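Local structure of peptidase S9 prolyl oligopeptidase catalytic domain-containing protein (Pyrococcus horikoshii, 4HXF) at residues Ala323-Trp328 / Gln334-Asn339; Leu312-Glu317 / Gly330-Leu335; Gly565-Ile570 / Lys605-Gly610. The protein is an acylaminoacyl peptidase, a self-compartmentalizing hexameric serine protease of the prolyl oligopeptidase family that selects substrates through its multimeric assembly. All coordinates share one frame; numbering follows the deposited sequence.

Contact 1 of 3, residues Ala323-Trp328 / Gln334-Asn339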
loop_
_atom_site.group_PDB
_atom_site.type_symbol
_atom_site.label_atom_id
_atom_site.label_comp_id
_atom_site.label_asym_id
_atom_site.label_seq_id
_atom_site.Cartn_x
_atom_site.Cartn_y
_atom_site.Cartn_z
ATOM N N ALA A 323 -38.475 16.884 -6.025
ATOM C CA ALA A 323 -38.382 18.319 -5.791
ATOM C C ALA A 323 -37.633 19.033 -6.896
ATOM O O ALA A 323 -36.603 18.592 -7.398
ATOM C CB ALA A 323 -37.654 18.647 -4.442
ATOM N N GLU A 324 -38.153 20.201 -7.216
ATOM C CA GLU A 324 -37.456 21.194 -8.007
ATOM C C GLU A 324 -37.525 22.503 -7.243
ATOM O O GLU A 324 -38.374 22.707 -6.394
ATOM C CB GLU A 324 -38.059 21.377 -9.442
ATOM C CG GLU A 324 -38.035 20.163 -10.345
ATOM C CD GLU A 324 -36.678 19.782 -10.926
ATOM O OE1 GLU A 324 -36.598 18.667 -11.494
ATOM O OE2 GLU A 324 -35.690 20.593 -10.863
ATOM N N LEU A 325 -36.732 23.489 -7.655
ATOM C CA LEU A 325 -36.659 24.788 -6.973
ATOM C C LEU A 325 -37.520 25.784 -7.682
ATOM O O LEU A 325 -37.640 25.805 -8.948
ATOM C CB LEU A 325 -35.215 25.336 -6.912
ATOM C CG LEU A 325 -34.872 26.512 -5.972
ATOM C CD1 LEU A 325 -34.982 26.099 -4.490
ATOM C CD2 LEU A 325 -33.450 26.992 -6.405
ATOM N N TYR A 326 -38.141 26.576 -6.844
ATOM C CA TYR A 326 -39.001 27.676 -7.242
ATOM C C TYR A 326 -38.726 28.993 -6.493
ATOM O O TYR A 326 -38.082 29.056 -5.439
ATOM C CB TYR A 326 -40.463 27.294 -6.870
ATOM C CG TYR A 326 -41.015 26.123 -7.634
ATOM C CD1 TYR A 326 -40.575 24.827 -7.348
ATOM C CD2 TYR A 326 -41.863 26.296 -8.699
ATOM C CE1 TYR A 326 -41.021 23.759 -8.090
ATOM C CE2 TYR A 326 -42.328 25.222 -9.471
ATOM C CZ TYR A 326 -41.919 23.957 -9.143
ATOM O OH TYR A 326 -42.338 22.901 -9.909
ATOM N N LEU A 327 -39.095 30.058 -7.138
ATOM C CA LEU A 327 -38.943 31.420 -6.563
ATOM C C LEU A 327 -40.380 32.040 -6.499
ATOM O O LEU A 327 -41.216 31.799 -7.350
ATOM C CB LEU A 327 -37.991 32.250 -7.446
ATOM C CG LEU A 327 -37.915 33.793 -7.385
ATOM C CD1 LEU A 327 -37.182 34.346 -6.185
ATOM C CD2 LEU A 327 -37.169 34.304 -8.614
ATOM N N TRP A 328 -40.685 32.818 -5.446
ATOM C CA TRP A 328 -41.983 33.478 -5.356
ATOM C C TRP A 328 -41.702 34.950 -5.195
ATOM O O TRP A 328 -40.930 35.346 -4.301
ATOM C CB TRP A 328 -42.870 32.947 -4.185
ATOM C CG TRP A 328 -44.290 33.493 -4.175
ATOM C CD1 TRP A 328 -45.431 32.988 -4.804
ATOM C CD2 TRP A 328 -44.728 34.680 -3.491
ATOM N NE1 TRP A 328 -46.531 33.765 -4.561
ATOM C CE2 TRP A 328 -46.157 34.849 -3.815
ATOM C CE3 TRP A 328 -44.102 35.607 -2.681
ATOM C CZ2 TRP A 328 -46.911 35.892 -3.296
ATOM C CZ3 TRP A 328 -44.877 36.665 -2.168
ATOM C CH2 TRP A 328 -46.251 36.789 -2.462
ATOM N N GLN A 334 -40.997 28.650 -11.627
ATOM C CA GLN A 334 -40.080 27.504 -11.496
ATOM C C GLN A 334 -38.644 27.889 -11.924
ATOM O O GLN A 334 -38.496 28.568 -12.993
ATOM C CB GLN A 334 -40.619 26.365 -12.292
ATOM C CG GLN A 334 -39.796 25.035 -12.129
ATOM C CD GLN A 334 -40.429 23.922 -12.921
ATOM O OE1 GLN A 334 -41.549 24.059 -13.396
ATOM N NE2 GLN A 334 -39.702 22.817 -13.139
ATOM N N LEU A 335 -37.656 27.623 -11.099
ATOM C CA LEU A 335 -36.269 27.983 -11.328
ATOM C C LEU A 335 -35.549 26.811 -11.961
ATOM O O LEU A 335 -34.609 27.057 -12.714
ATOM C CB LEU A 335 -35.440 28.426 -10.065
ATOM C CG LEU A 335 -36.070 29.705 -9.458
ATOM C CD1 LEU A 335 -35.191 30.044 -8.259
ATOM C CD2 LEU A 335 -36.032 30.745 -10.581
ATOM N N THR A 336 -35.818 25.578 -11.532
ATOM C CA THR A 336 -34.945 24.439 -12.005
ATOM C C THR A 336 -35.862 23.434 -12.706
ATOM O O THR A 336 -37.067 23.296 -12.388
ATOM C CB THR A 336 -34.119 23.767 -10.936
ATOM O OG1 THR A 336 -34.953 23.034 -10.014
ATOM C CG2 THR A 336 -33.216 24.693 -10.134
ATOM N N ASP A 337 -35.262 22.591 -13.561
ATOM C CA ASP A 337 -35.957 21.549 -14.197
ATOM C C ASP A 337 -34.998 20.324 -14.387
ATOM O O ASP A 337 -34.809 19.799 -15.491
ATOM C CB ASP A 337 -36.491 21.946 -15.560
ATOM C CG ASP A 337 -37.499 20.951 -16.096
ATOM O OD1 ASP A 337 -38.120 20.216 -15.320
ATOM O OD2 ASP A 337 -37.651 20.925 -17.336
ATOM N N TYR A 338 -34.336 19.949 -13.301
ATOM C CA TYR A 338 -33.310 18.893 -13.356
ATOM C C TYR A 338 -33.790 17.590 -13.920
ATOM O O TYR A 338 -33.082 16.995 -14.725
ATOM C CB TYR A 338 -32.687 18.597 -11.992
ATOM C CG TYR A 338 -31.626 19.586 -11.578
ATOM C CD1 TYR A 338 -31.942 20.751 -10.925
ATOM C CD2 TYR A 338 -30.320 19.413 -11.961
ATOM C CE1 TYR A 338 -31.000 21.689 -10.555
ATOM C CE2 TYR A 338 -29.370 20.388 -11.666
ATOM C CZ TYR A 338 -29.703 21.483 -10.926
ATOM O OH TYR A 338 -28.756 22.407 -10.645
ATOM N N ASN A 339 -35.031 17.175 -13.582
ATOM C CA ASN A 339 -35.544 15.880 -14.020
ATOM C C ASN A 339 -36.484 15.917 -15.216
ATOM O O ASN A 339 -37.129 14.951 -15.546
ATOM C CB ASN A 339 -36.147 15.092 -12.851
ATOM C CG ASN A 339 -35.131 14.798 -11.746
ATOM O OD1 ASN A 339 -34.104 14.257 -12.050
ATOM N ND2 ASN A 339 -35.429 15.202 -10.502
HETATM O O HOH W 1 -38.068 16.568 -10.471
#

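Contact 2 of 3, residues Leu312-Glu317 / Gly330-Leu335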
loop_
_atom_site.group_PDB
_atom_site.type_symbol
_atom_site.label_atom_id
_atom_site.label_comp_id
_atom_site.label_asym_id
_atom_site.label_seq_id
_atom_site.Cartn_x
_atom_site.Cartn_y
_atom_site.Cartn_z
ATOM N N LEU A 312 -37.532 34.991 -1.838
ATOM C CA LEU A 312 -38.091 33.749 -1.241
ATOM C C LEU A 312 -37.988 32.586 -2.297
ATOM O O LEU A 312 -38.557 32.663 -3.392
ATOM C CB LEU A 312 -39.547 33.883 -0.802
ATOM C CG LEU A 312 -40.333 32.628 -0.314
ATOM C CD1 LEU A 312 -39.637 31.942 0.878
ATOM C CD2 LEU A 312 -41.748 33.072 -0.045
ATOM N N ILE A 313 -37.328 31.528 -1.845
ATOM C CA ILE A 313 -37.170 30.337 -2.706
ATOM C C ILE A 313 -37.598 29.108 -1.932
ATOM O O ILE A 313 -37.507 29.078 -0.675
ATOM C CB ILE A 313 -35.757 30.241 -3.220
ATOM C CG1 ILE A 313 -34.723 30.319 -2.136
ATOM C CG2 ILE A 313 -35.495 31.328 -4.278
ATOM C CD1 ILE A 313 -33.989 29.122 -1.752
ATOM N N TYR A 314 -38.031 28.105 -2.686
ATOM C CA TYR A 314 -38.470 26.870 -2.052
ATOM C C TYR A 314 -38.389 25.702 -2.989
ATOM O O TYR A 314 -38.450 25.805 -4.193
ATOM C CB TYR A 314 -39.909 27.070 -1.517
ATOM C CG TYR A 314 -40.952 27.543 -2.478
ATOM C CD1 TYR A 314 -41.201 28.914 -2.621
ATOM C CD2 TYR A 314 -41.728 26.652 -3.236
ATOM C CE1 TYR A 314 -42.151 29.379 -3.478
ATOM C CE2 TYR A 314 -42.729 27.107 -4.113
ATOM C CZ TYR A 314 -42.967 28.489 -4.179
ATOM O OH TYR A 314 -43.920 28.950 -5.009
ATOM N N LEU A 315 -38.302 24.545 -2.370
ATOM C CA LEU A 315 -38.302 23.269 -3.125
ATOM C C LEU A 315 -39.712 22.673 -3.032
ATOM O O LEU A 315 -40.233 22.520 -1.918
ATOM C CB LEU A 315 -37.338 22.292 -2.453
ATOM C CG LEU A 315 -35.840 22.446 -2.583
ATOM C CD1 LEU A 315 -35.004 21.476 -1.793
ATOM C CD2 LEU A 315 -35.423 22.371 -4.099
ATOM N N LYS A 316 -40.308 22.325 -4.183
ATOM C CA LYS A 316 -41.657 21.775 -4.254
ATOM C C LYS A 316 -41.534 20.371 -4.900
ATOM O O LYS A 316 -40.917 20.238 -5.994
ATOM C CB LYS A 316 -42.556 22.655 -5.051
ATOM C CG LYS A 316 -44.003 22.032 -5.204
ATOM C CD LYS A 316 -44.709 22.393 -6.478
ATOM C CE LYS A 316 -44.889 23.880 -6.686
ATOM N NZ LYS A 316 -45.741 24.184 -7.889
ATOM N N GLU A 317 -42.028 19.353 -4.195
ATOM C CA GLU A 317 -42.179 18.021 -4.723
ATOM C C GLU A 317 -43.675 17.769 -4.964
ATOM O O GLU A 317 -44.500 18.333 -4.271
ATOM C CB GLU A 317 -41.595 17.074 -3.701
ATOM C CG GLU A 317 -41.660 15.638 -3.953
ATOM C CD GLU A 317 -40.706 14.891 -3.091
ATOM O OE1 GLU A 317 -41.122 13.877 -2.573
ATOM O OE2 GLU A 317 -39.520 15.279 -2.915
ATOM N N GLY A 330 -44.504 37.351 -5.677
ATOM C CA GLY A 330 -45.869 37.658 -6.056
ATOM C C GLY A 330 -46.573 36.609 -6.880
ATOM O O GLY A 330 -47.784 36.482 -6.793
ATOM N N GLU A 331 -45.812 35.854 -7.705
ATOM C CA GLU A 331 -46.293 34.609 -8.278
ATOM C C GLU A 331 -45.139 33.617 -8.248
ATOM O O GLU A 331 -44.006 34.033 -8.112
ATOM C CB GLU A 331 -46.682 34.813 -9.717
ATOM C CG GLU A 331 -48.171 35.057 -9.912
ATOM C CD GLU A 331 -48.424 35.885 -11.144
ATOM O OE1 GLU A 331 -47.654 35.712 -12.126
ATOM O OE2 GLU A 331 -49.360 36.725 -11.109
ATOM N N GLU A 332 -45.486 32.359 -8.399
ATOM C CA GLU A 332 -44.495 31.277 -8.352
ATOM C C GLU A 332 -43.857 31.190 -9.730
ATOM O O GLU A 332 -44.627 31.140 -10.737
ATOM C CB GLU A 332 -45.194 29.984 -8.051
ATOM C CG GLU A 332 -44.290 28.748 -8.176
ATOM C CD GLU A 332 -45.025 27.502 -7.749
ATOM O OE1 GLU A 332 -45.172 27.325 -6.516
ATOM O OE2 GLU A 332 -45.544 26.806 -8.636
ATOM N N ARG A 333 -42.521 31.112 -9.761
ATOM C CA ARG A 333 -41.750 30.878 -11.002
ATOM C C ARG A 333 -40.934 29.613 -10.729
ATOM O O ARG A 333 -40.198 29.585 -9.775
ATOM C CB ARG A 333 -40.767 32.040 -11.247
ATOM C CG ARG A 333 -40.076 32.055 -12.636
ATOM C CD ARG A 333 -39.435 33.422 -13.052
ATOM N NE ARG A 333 -37.999 33.591 -12.715
ATOM N N GLN A 334 -40.997 28.650 -11.627
ATOM C CA GLN A 334 -40.080 27.504 -11.496
ATOM C C GLN A 334 -38.644 27.889 -11.924
ATOM O O GLN A 334 -38.496 28.568 -12.993
ATOM C CB GLN A 334 -40.619 26.365 -12.292
ATOM C CG GLN A 334 -39.796 25.035 -12.129
ATOM C CD GLN A 334 -40.429 23.922 -12.921
ATOM O OE1 GLN A 334 -41.549 24.059 -13.396
ATOM N NE2 GLN A 334 -39.702 22.817 -13.139
ATOM N N LEU A 335 -37.656 27.623 -11.099
ATOM C CA LEU A 335 -36.269 27.983 -11.328
ATOM C C LEU A 335 -35.549 26.811 -11.961
ATOM O O LEU A 335 -34.609 27.057 -12.714
ATOM C CB LEU A 335 -35.440 28.426 -10.065
ATOM C CG LEU A 335 -36.070 29.705 -9.458
ATOM C CD1 LEU A 335 -35.191 30.044 -8.259
ATOM C CD2 LEU A 335 -36.032 30.745 -10.581
#

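Contact 3 of 3, residues Gly565-Ile570 / Lys605-Gly610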
loop_
_atom_site.group_PDB
_atom_site.type_symbol
_atom_site.label_atom_id
_atom_site.label_comp_id
_atom_site.label_asym_id
_atom_site.label_seq_id
_atom_site.Cartn_x
_atom_site.Cartn_y
_atom_site.Cartn_z
ATOM N N GLY A 565 -45.666 -22.899 11.396
ATOM C CA GLY A 565 -45.815 -23.497 10.052
ATOM C C GLY A 565 -46.249 -22.524 8.957
ATOM O O GLY A 565 -46.638 -22.979 7.880
ATOM N N LYS A 566 -46.059 -21.229 9.123
ATOM C CA LYS A 566 -46.503 -20.239 8.106
ATOM C C LYS A 566 -45.426 -20.028 7.050
ATOM O O LYS A 566 -44.258 -20.246 7.304
ATOM C CB LYS A 566 -46.779 -18.932 8.808
ATOM C CG LYS A 566 -47.721 -19.018 10.034
ATOM C CD LYS A 566 -49.093 -19.566 9.729
ATOM C CE LYS A 566 -50.015 -19.442 10.916
ATOM N NZ LYS A 566 -51.386 -19.902 10.551
ATOM N N GLU A 567 -45.866 -19.595 5.903
ATOM C CA GLU A 567 -44.992 -19.197 4.832
ATOM C C GLU A 567 -44.565 -17.757 5.080
ATOM O O GLU A 567 -45.331 -16.811 4.857
ATOM C CB GLU A 567 -45.739 -19.303 3.471
ATOM C CG GLU A 567 -44.776 -18.905 2.357
ATOM C CD GLU A 567 -45.334 -18.946 0.917
ATOM O OE1 GLU A 567 -44.561 -18.592 0.030
ATOM O OE2 GLU A 567 -46.495 -19.358 0.673
ATOM N N VAL A 568 -43.319 -17.572 5.451
ATOM C CA VAL A 568 -42.748 -16.285 5.832
ATOM C C VAL A 568 -41.271 -16.282 5.466
ATOM O O VAL A 568 -40.654 -17.381 5.446
ATOM C CB VAL A 568 -43.017 -15.948 7.298
ATOM C CG1 VAL A 568 -42.353 -16.976 8.211
ATOM C CG2 VAL A 568 -42.656 -14.430 7.573
ATOM N N TYR A 569 -40.751 -15.105 5.143
ATOM C CA TYR A 569 -39.416 -14.907 4.710
ATOM C C TYR A 569 -38.896 -13.652 5.406
ATOM O O TYR A 569 -39.726 -12.766 5.660
ATOM C CB TYR A 569 -39.349 -14.659 3.200
ATOM C CG TYR A 569 -40.044 -15.732 2.401
ATOM C CD1 TYR A 569 -41.440 -15.632 2.124
ATOM C CD2 TYR A 569 -39.338 -16.854 1.948
ATOM C CE1 TYR A 569 -42.060 -16.642 1.422
ATOM C CE2 TYR A 569 -39.990 -17.890 1.296
ATOM C CZ TYR A 569 -41.341 -17.753 0.986
ATOM O OH TYR A 569 -41.944 -18.797 0.291
ATOM N N ILE A 570 -37.617 -13.581 5.629
ATOM C CA ILE A 570 -36.982 -12.382 6.214
ATOM C C ILE A 570 -35.716 -11.973 5.520
ATOM O O ILE A 570 -34.818 -12.789 5.242
ATOM C CB ILE A 570 -36.907 -12.375 7.775
ATOM C CG1 ILE A 570 -36.511 -11.045 8.311
ATOM C CG2 ILE A 570 -35.948 -13.487 8.274
ATOM C CD1 ILE A 570 -36.517 -10.957 9.851
ATOM N N LYS A 605 -49.573 -10.940 -7.671
ATOM C CA LYS A 605 -50.088 -10.930 -9.035
ATOM C C LYS A 605 -50.421 -12.369 -9.495
ATOM O O LYS A 605 -51.477 -12.619 -10.126
ATOM C CB LYS A 605 -49.000 -10.303 -9.943
ATOM C CG LYS A 605 -49.430 -10.212 -11.384
ATOM C CD LYS A 605 -48.370 -9.641 -12.320
ATOM C CE LYS A 605 -48.395 -8.059 -12.314
ATOM N NZ LYS A 605 -47.172 -7.438 -12.977
ATOM N N LYS A 606 -49.491 -13.281 -9.197
ATOM C CA LYS A 606 -49.678 -14.726 -9.507
ATOM C C LYS A 606 -48.861 -15.565 -8.544
ATOM O O LYS A 606 -47.592 -15.672 -8.729
ATOM C CB LYS A 606 -49.205 -15.016 -10.945
ATOM N N TYR A 607 -49.561 -16.284 -7.661
ATOM C CA TYR A 607 -48.874 -17.025 -6.592
ATOM C C TYR A 607 -48.054 -18.171 -7.164
ATOM O O TYR A 607 -48.544 -18.987 -7.934
ATOM C CB TYR A 607 -49.839 -17.590 -5.548
ATOM C CG TYR A 607 -49.116 -18.378 -4.458
ATOM C CD1 TYR A 607 -48.578 -17.726 -3.342
ATOM C CD2 TYR A 607 -48.894 -19.750 -4.581
ATOM C CE1 TYR A 607 -47.860 -18.451 -2.383
ATOM C CE2 TYR A 607 -48.193 -20.471 -3.636
ATOM C CZ TYR A 607 -47.701 -19.819 -2.513
ATOM O OH TYR A 607 -46.996 -20.498 -1.562
ATOM N N GLU A 608 -46.812 -18.250 -6.745
ATOM C CA GLU A 608 -46.019 -19.444 -7.023
ATOM C C GLU A 608 -45.298 -19.847 -5.735
ATOM O O GLU A 608 -45.110 -19.036 -4.800
ATOM C CB GLU A 608 -45.039 -19.169 -8.130
ATOM C CG GLU A 608 -43.991 -18.142 -7.721
ATOM C CD GLU A 608 -43.074 -17.748 -8.860
ATOM O OE1 GLU A 608 -43.530 -17.609 -10.000
ATOM O OE2 GLU A 608 -41.894 -17.528 -8.589
ATOM N N GLU A 609 -44.963 -21.144 -5.632
ATOM C CA GLU A 609 -44.303 -21.535 -4.403
ATOM C C GLU A 609 -42.875 -21.057 -4.256
ATOM O O GLU A 609 -42.120 -20.850 -5.241
ATOM C CB GLU A 609 -44.361 -23.083 -4.279
ATOM C CG GLU A 609 -45.793 -23.583 -4.062
ATOM C CD GLU A 609 -45.862 -25.040 -3.620
ATOM O OE1 GLU A 609 -44.993 -25.851 -4.035
ATOM O OE2 GLU A 609 -46.795 -25.362 -2.857
ATOM N N GLY A 610 -42.459 -20.904 -3.004
ATOM C CA GLY A 610 -41.067 -20.603 -2.630
ATOM C C GLY A 610 -40.671 -19.167 -2.972
ATOM O O GLY A 610 -41.508 -18.357 -3.461
#

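Contact 1 of 3, residues Ala323-Trp328 / Gln334-Asn339
The carboxylate of E324 leaves strand 324-328 and enters the loop that follows strand 332-334, where T336, Y338 and N339 all donate to it. Strand 332-334 is an outer strand of a four-stranded antiparallel blade of the beta-propeller, and the contact illustrates how one acid can organise a chain leaving a sheet. OE2 of E324 carries two bonds: T336 OG1 donates to its anti lone pair at 2.7 Å, while Y338 N comes in on the syn side at 2.9 Å, 30° out of the carboxylate plane. OE1 of E324 takes N339 N at 3.0 Å through its syn lone pair. With CG of E324 beside the backbone N, a bend at the second torsion (chi2 -74°) turns the acid toward these donors. Since N339 is the N-cap residue of helix 340-343, the helix end would probably favour the negative charge.

T336 OG1 works in both directions, also accepting an almost straight bond from L325 N at 3.0 Å. L325 O in turn receives L335 N at 2.8 Å and, a little longer, T336 N, both from one face of its plane, the form of a classic beta bulge. Apolar packing follows: L335 CD1 lies 3.7 Å from L327 CB. In the adjoining non-hydrogen-bonded pair, Q334 CG sits over a face of the Y326 ring, 4.1 Å from its centroid, and Q334 NE2 bonds to T336 O, fixing the amide.

Further out, R321 makes salt bridges to both E324 and D337, which probably offsets the two like charges. Y338 OH bonds to Y29, N339 OD1 accepts from A15 N, and D337 O accepts from R116 of a second subunit. A water completes the polar end, donating to E324 OE1 at 2.8 Å and accepting from N339 ND2.

Contact 2 of 3, residues Leu312-Glu317 / Gly330-Leu335
E332 meets Y314 and K316 with one carboxylate oxygen each, its side chain crossing both of theirs at about a right angle. All three belong to one blade of the beta-propeller, but strands 312-317 and 332-334 are not neighbours in it: strand 324-328 runs between them, and the nearest CA atoms of the two segments, those of I313 and L335, stay 9.0 Å apart. The case shows how long side chains can tie together strands whose backbones cannot pair. The touching parts of the segments run 93° apart.

The tyrosine presents its edge. E332 OE1 lies in the plane of the Y314 ring and accepts from Y314 OH through its anti lone pair over a short 2.5 Å, with the ring and carboxylate planes turned 57° against each other. A first torsion that sets CG of Y314 between the backbone N and the carbonyl carbon (chi1 54°) brings the hydroxyl to the glutamate. The E332 chain arrives extended, and its CG also lies close to the hydroxyl, 3.2 Å from Y314 OH.

K316 comes from another direction. Bent at its second and third torsions, it carries NZ to within 2.7 Å of E332 OE2, a salt bridge made on the syn side but well out of the carboxylate plane. The ammonium would probably stabilise the ionised acid; K316 also has a cation-pi contact with Y326. With an alanine here in place of E332 the carboxylate is gone, which is likely to leave the K316 charge and the Y314 hydroxyl without their mate and the lysine tip freer to turn.

I313 points to the other face of the strand from Y314, packing against P20 and T22 of strand 16-23. There its CG2 makes a modest apolar contact with L335 CD1, 4.2 Å away.

Contact 3 of 3, residues Gly565-Ile570 / Lys605-Gly610
Y607 and Y569 share a single carboxylate, that of E567, each hydroxyl donating to a different oxygen. Y607 OH reaches E567 OE2 at 2.6 Å on the syn side, and Y569 OH reaches E567 OE1, also at 2.6 Å, on the anti side; both donors stand 24° out of the carboxylate plane. E567 and Y607 approach from opposite directions. The acid meets the tyrosine at its ring edge, with the two planes nearly perpendicular at 80°. A fully extended E567 chain, its CG anti to the backbone N (chi1 -179°), spans the distance between the segments.

In the alpha/beta hydrolase fold of this domain, strand 568-573 is an outermost strand of the central sheet within the chain, while 605-610 follows helix 586-605. The contact thus joins the start of the edge strand to the loop behind that helix. I570 pairs antiparallel with a strand of a third subunit, so the sheet continues across the interface. K603 probably balances the acid: it makes a salt bridge to E567 OE1 and also bonds to the carbonyls of E608 and G610. Y569 OH lies 3.5 Å from G610 C.

Overall arrangement
Contacts 1 and 2 belong to the same propeller blade, their centres 7 Å apart, and share Q334 and L335. Strand 324-328 serves both: its backbone pairs with strand 312-317 on one flank and strand 332-334 on the other, with Y326 N 2.8 Å from Y314 O and L327 O 2.8 Å from R333 N. Contact 3 lies in the hydrolase domain, its centre about 44 Å from that of contact 1 and 47 Å from that of contact 2. None of the three lines the inhibitor pocket, which includes S466 and H578, probably two members of a Ser-His-Asp triad. Contacts 1 and 3 also meet neighbouring subunits, so each domain contributes to the hexamer.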